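Local coordinates for metallophosphoesterase TT1561-like domain-containing protein (Aquifex aeolicus, PDB 2YVT) that is of unknown function but belongs to the calcineurin-like metallophosphoesterases, whose members typically hydrolyse phosphate esters with the help of bound metal ions, at residues G141-H146 with L154-W159; I179-P184 with V218-K223. All blocks are in the same frame, centred on the assembly; numbering follows the deposited sequence.

Interaction 1: residues G141-H146 with L154-W159; sequences GLLTEH and LKYPRW
E145 and R158 run alongside each other, ending in a flat carboxylate-guanidinium pair, just beyond the parallel strand pair 142-144 and 155-157 in one of the two mixed sheets of the calcineurin-like fold. The guanidinium presents its NE side: R158 NE reaches E145 OE1 at 2.7 Å and R158 NH2 reaches E145 OE2 at 2.8 Å, each on the syn lone pair. Both bonds are nearly straight and the two planes are only 7° apart, so neither group can turn without breaking this two-point salt bridge. Arginine suits the place because NH1 remains to bond T206 of helix 202-211.

Between the strands, L142 N bonds L154 O, and Y156 N bonds L142 O. Y156 O takes two donors of T144: the backbone N, and OG1 at 3.0 Å; chi1 of 70° swings OG1 back over its own backbone, within reach of Y156 O, which it approaches from above the carbonyl plane. The same OG1 is bonded by E147 N.

On one face, L143 CD2 packs 3.9 Å from Y156 CB, and the edge of the tyrosine ring meets G141 CA. A side chain on G141 would collide with that edge, and its positive phi also fits glycine. Y156 OH bonds E150 and H124. On the other face, L142 CD2 lies 4.1 Å from K155 CE, the extended lysine passing it to form salt bridges with E53 and E147.

Where helix 158-164 begins, a water donates to E145 O at 2.8 Å and accepts from W159 N at 3.0 Å.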
# COMPACT_ATOMS: atom_id res chain seq x y z
N GLY A 141 -5.57 -0.81 -3.28
CA GLY A 141 -6.13 -1.39 -4.49
C GLY A 141 -5.58 -0.78 -5.76
O GLY A 141 -4.88 0.24 -5.73
N LEU A 142 -5.90 -1.41 -6.88
CA LEU A 142 -5.51 -0.90 -8.19
C LEU A 142 -6.47 0.20 -8.59
O LEU A 142 -7.67 -0.04 -8.72
CB LEU A 142 -5.53 -2.03 -9.23
CG LEU A 142 -4.90 -1.66 -10.58
CD1 LEU A 142 -3.39 -1.47 -10.46
CD2 LEU A 142 -5.24 -2.74 -11.59
N LEU A 143 -5.95 1.40 -8.78
CA LEU A 143 -6.78 2.54 -9.19
C LEU A 143 -6.77 2.58 -10.71
O LEU A 143 -5.71 2.48 -11.35
CB LEU A 143 -6.29 3.85 -8.56
CG LEU A 143 -6.09 3.77 -7.04
CD1 LEU A 143 -5.77 5.13 -6.44
CD2 LEU A 143 -7.28 3.11 -6.32
N THR A 144 -7.97 2.67 -11.27
CA THR A 144 -8.21 2.51 -12.70
C THR A 144 -9.19 3.57 -13.16
O THR A 144 -9.78 4.29 -12.35
CB THR A 144 -8.86 1.14 -13.02
OG1 THR A 144 -10.20 1.12 -12.52
CG2 THR A 144 -8.06 -0.02 -12.41
N GLU A 145 -9.40 3.63 -14.47
CA GLU A 145 -10.37 4.58 -14.99
C GLU A 145 -11.80 4.13 -14.74
O GLU A 145 -12.63 4.95 -14.36
CB GLU A 145 -10.14 4.85 -16.48
CG GLU A 145 -8.81 5.55 -16.75
CD GLU A 145 -8.68 6.91 -16.06
OE1 GLU A 145 -9.70 7.46 -15.58
OE2 GLU A 145 -7.55 7.43 -15.97
N HIS A 146 -12.08 2.84 -14.93
CA HIS A 146 -13.48 2.39 -14.97
C HIS A 146 -13.81 1.06 -14.27
O HIS A 146 -14.96 0.62 -14.31
CB HIS A 146 -14.00 2.38 -16.43
CG HIS A 146 -13.91 3.71 -17.12
ND1 HIS A 146 -13.12 3.93 -18.23
CD2 HIS A 146 -14.49 4.90 -16.84
CE1 HIS A 146 -13.22 5.19 -18.61
NE2 HIS A 146 -14.05 5.80 -17.79
N LEU A 154 -9.00 -5.99 -5.43
CA LEU A 154 -9.36 -4.61 -5.11
C LEU A 154 -9.02 -3.71 -6.29
O LEU A 154 -7.84 -3.48 -6.58
CB LEU A 154 -8.62 -4.11 -3.87
CG LEU A 154 -8.75 -4.86 -2.55
CD1 LEU A 154 -8.16 -3.98 -1.44
CD2 LEU A 154 -10.20 -5.21 -2.29
N LYS A 155 -10.05 -3.23 -6.97
CA LYS A 155 -9.90 -2.27 -8.07
C LYS A 155 -10.92 -1.15 -7.89
O LYS A 155 -12.07 -1.41 -7.53
CB LYS A 155 -10.13 -2.95 -9.43
CG LYS A 155 -9.15 -4.06 -9.79
CD LYS A 155 -9.30 -4.41 -11.27
CE LYS A 155 -8.29 -5.43 -11.73
NZ LYS A 155 -8.47 -5.76 -13.17
N TYR A 156 -10.49 0.09 -8.11
CA TYR A 156 -11.37 1.24 -7.93
C TYR A 156 -11.31 2.14 -9.15
O TYR A 156 -10.26 2.28 -9.77
CB TYR A 156 -10.98 2.03 -6.69
CG TYR A 156 -11.18 1.23 -5.43
CD1 TYR A 156 -12.44 1.13 -4.85
CD2 TYR A 156 -10.11 0.55 -4.83
CE1 TYR A 156 -12.65 0.39 -3.70
CE2 TYR A 156 -10.31 -0.21 -3.66
CZ TYR A 156 -11.59 -0.28 -3.10
OH TYR A 156 -11.82 -1.02 -1.97
N PRO A 157 -12.46 2.74 -9.52
CA PRO A 157 -12.53 3.66 -10.66
C PRO A 157 -12.31 5.10 -10.24
O PRO A 157 -12.60 5.46 -9.09
CB PRO A 157 -13.97 3.48 -11.13
CG PRO A 157 -14.74 3.23 -9.86
CD PRO A 157 -13.78 2.52 -8.91
N ARG A 158 -11.83 5.92 -11.18
CA ARG A 158 -11.51 7.33 -10.92
C ARG A 158 -12.63 8.07 -10.19
O ARG A 158 -12.38 8.74 -9.19
CB ARG A 158 -11.19 8.05 -12.24
CG ARG A 158 -10.96 9.54 -12.10
CD ARG A 158 -10.76 10.20 -13.48
NE ARG A 158 -9.54 9.74 -14.14
CZ ARG A 158 -8.39 10.41 -14.13
NH1 ARG A 158 -8.30 11.56 -13.47
NH2 ARG A 158 -7.32 9.92 -14.76
N TRP A 159 -13.87 7.94 -10.68
CA TRP A 159 -14.98 8.68 -10.07
C TRP A 159 -15.12 8.39 -8.58
O TRP A 159 -15.40 9.29 -7.80
CB TRP A 159 -16.30 8.39 -10.80
CG TRP A 159 -16.90 7.05 -10.54
CD1 TRP A 159 -16.78 5.95 -11.32
CD2 TRP A 159 -17.75 6.67 -9.44
NE1 TRP A 159 -17.49 4.90 -10.79
CE2 TRP A 159 -18.09 5.31 -9.63
CE3 TRP A 159 -18.23 7.34 -8.31
CZ2 TRP A 159 -18.90 4.61 -8.73
CZ3 TRP A 159 -19.04 6.64 -7.41
CH2 TRP A 159 -19.36 5.29 -7.63
O HOH W 1 -14.43 6.76 -13.33

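Interaction 2: residues I179-P184 with V218-K223; sequences IFYTPP and VGHVGK
Y181 (chi1 171°) and H220 (chi1 -165°) both carry CG anti to the backbone N, and these torsions bring the two side chains together across the contact. H220 CB sits over one face of the phenol as a CH-pi contact, 3.9 Å from the Y181 ring centroid, while the two rings meet obliquely, their planes at 33°. Y181 OH lies 2.9 Å from H220 ND1, and is hydrogen-bonded to K98 NZ. Were Y181 an alanine, K98 would probably lose its hydroxyl partner and H220 CB the ring face it rests on.

Here two parallel strands, 175-180 and 215-218, give way to loops, and G219 to G222 (Gly-His-Val-Gly) probably correspond to the Gly-His-X-His motif of metallophosphoesterases, with glycine at the second histidine's place. G219 N makes a weak bond to Y181 O at 3.0 Å, and a side chain on G219 would crowd that oxygen. V218 CA gives F180 O a CA-H...O contact of 3.1 Å.

V218 uses both branches: CG2 meets P183 CB at 3.6 Å, and CG1 touches P184 CD and the edge of the F180 ring. The rigid ring of P183 packs against the 218-221 backbone and side chains, its CD 3.7 Å from H220 CB. K12 NZ bonds both H220 O and G222 O.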
# COMPACT_ATOMS: atom_id res chain seq x y z
N ILE A 179 -0.58 7.40 0.96
CA ILE A 179 -0.04 6.08 0.69
C ILE A 179 -1.02 5.36 -0.22
O ILE A 179 -2.19 5.19 0.15
CB ILE A 179 0.16 5.25 1.99
CG1 ILE A 179 0.97 6.06 3.02
CG2 ILE A 179 0.86 3.92 1.67
CD1 ILE A 179 1.02 5.43 4.40
N PHE A 180 -0.55 4.97 -1.40
CA PHE A 180 -1.38 4.30 -2.40
C PHE A 180 -0.70 3.03 -2.84
O PHE A 180 0.52 2.99 -2.96
CB PHE A 180 -1.57 5.18 -3.65
CG PHE A 180 -2.13 6.54 -3.38
CD1 PHE A 180 -3.41 6.69 -2.84
CD2 PHE A 180 -1.38 7.67 -3.67
CE1 PHE A 180 -3.92 7.97 -2.58
CE2 PHE A 180 -1.88 8.95 -3.42
CZ PHE A 180 -3.16 9.10 -2.88
N TYR A 181 -1.49 1.98 -3.11
CA TYR A 181 -0.93 0.83 -3.80
C TYR A 181 -0.48 1.24 -5.21
O TYR A 181 0.60 0.89 -5.67
CB TYR A 181 -1.95 -0.31 -3.86
CG TYR A 181 -1.51 -1.45 -4.75
CD1 TYR A 181 -0.47 -2.29 -4.37
CD2 TYR A 181 -2.14 -1.67 -5.98
CE1 TYR A 181 -0.06 -3.35 -5.19
CE2 TYR A 181 -1.75 -2.72 -6.81
CZ TYR A 181 -0.71 -3.55 -6.41
OH TYR A 181 -0.32 -4.58 -7.23
N THR A 182 -1.34 2.00 -5.89
CA THR A 182 -1.09 2.38 -7.28
C THR A 182 -0.23 3.64 -7.37
O THR A 182 -0.55 4.66 -6.75
CB THR A 182 -2.42 2.61 -8.01
OG1 THR A 182 -3.22 1.44 -7.90
CG2 THR A 182 -2.18 2.90 -9.49
N PRO A 183 0.88 3.57 -8.13
CA PRO A 183 1.71 4.75 -8.32
C PRO A 183 1.19 5.65 -9.45
O PRO A 183 0.44 5.19 -10.31
CB PRO A 183 3.07 4.17 -8.72
CG PRO A 183 2.73 2.91 -9.47
CD PRO A 183 1.45 2.39 -8.82
N PRO A 184 1.61 6.92 -9.44
CA PRO A 184 1.32 7.79 -10.58
C PRO A 184 2.24 7.47 -11.74
O PRO A 184 3.26 6.80 -11.56
CB PRO A 184 1.67 9.17 -10.05
CG PRO A 184 2.80 8.91 -9.08
CD PRO A 184 2.42 7.61 -8.41
N VAL A 218 4.15 4.81 -2.62
CA VAL A 218 3.37 4.05 -3.60
C VAL A 218 3.94 2.65 -3.85
O VAL A 218 5.10 2.39 -3.52
CB VAL A 218 3.21 4.84 -4.94
CG1 VAL A 218 2.42 6.16 -4.71
CG2 VAL A 218 4.58 5.12 -5.57
N GLY A 219 3.13 1.77 -4.43
CA GLY A 219 3.50 0.36 -4.59
C GLY A 219 3.38 -0.19 -6.01
O GLY A 219 3.90 0.40 -6.96
N HIS A 220 2.68 -1.32 -6.14
CA HIS A 220 2.50 -1.98 -7.44
C HIS A 220 3.86 -2.12 -8.14
O HIS A 220 4.83 -2.56 -7.51
CB HIS A 220 1.43 -1.24 -8.28
CG HIS A 220 0.91 -2.02 -9.45
ND1 HIS A 220 0.98 -3.39 -9.55
CD2 HIS A 220 0.27 -1.59 -10.57
CE1 HIS A 220 0.42 -3.78 -10.69
NE2 HIS A 220 -0.03 -2.70 -11.32
N VAL A 221 3.95 -1.72 -9.41
CA VAL A 221 5.20 -1.80 -10.15
C VAL A 221 5.92 -0.45 -10.13
O VAL A 221 5.30 0.59 -10.38
CB VAL A 221 4.95 -2.25 -11.61
CG1 VAL A 221 6.19 -2.05 -12.49
CG2 VAL A 221 4.49 -3.69 -11.63
N GLY A 222 7.21 -0.48 -9.83
CA GLY A 222 8.04 0.72 -9.88
C GLY A 222 9.09 0.77 -8.78
O GLY A 222 9.05 -0.02 -7.82
N LYS A 223 10.03 1.70 -8.93
CA LYS A 223 11.08 1.91 -7.94
C LYS A 223 11.73 3.25 -8.21
O LYS A 223 12.20 3.50 -9.32
CB LYS A 223 12.16 0.82 -8.00
CG LYS A 223 13.30 1.04 -6.99
CD LYS A 223 14.34 -0.07 -7.04
CE LYS A 223 15.04 -0.11 -8.39
NZ LYS A 223 15.98 1.03 -8.61

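From the N terminus, strand 134-144 comes first, and interaction 1 closes a seven-residue loop, without helix or strand, by pairing 155-157 with it; helix 158-164 follows. The chain then returns through strand 175-180 on the other side of strand 134-144. Interaction 2 opens there and closes a longer loop that holds helix 202-211 and leads through strand 215-218 into the second segment. The two contacts are in series, neither nested nor crossed, yet they touch: T182 OG1 of 179-184 probably hydrogen-bonds G141 O and L143 N of 141-146. Helix 202-211, carried inside the second loop, packs on L143, E145 and R158 as well as on F180 and P184.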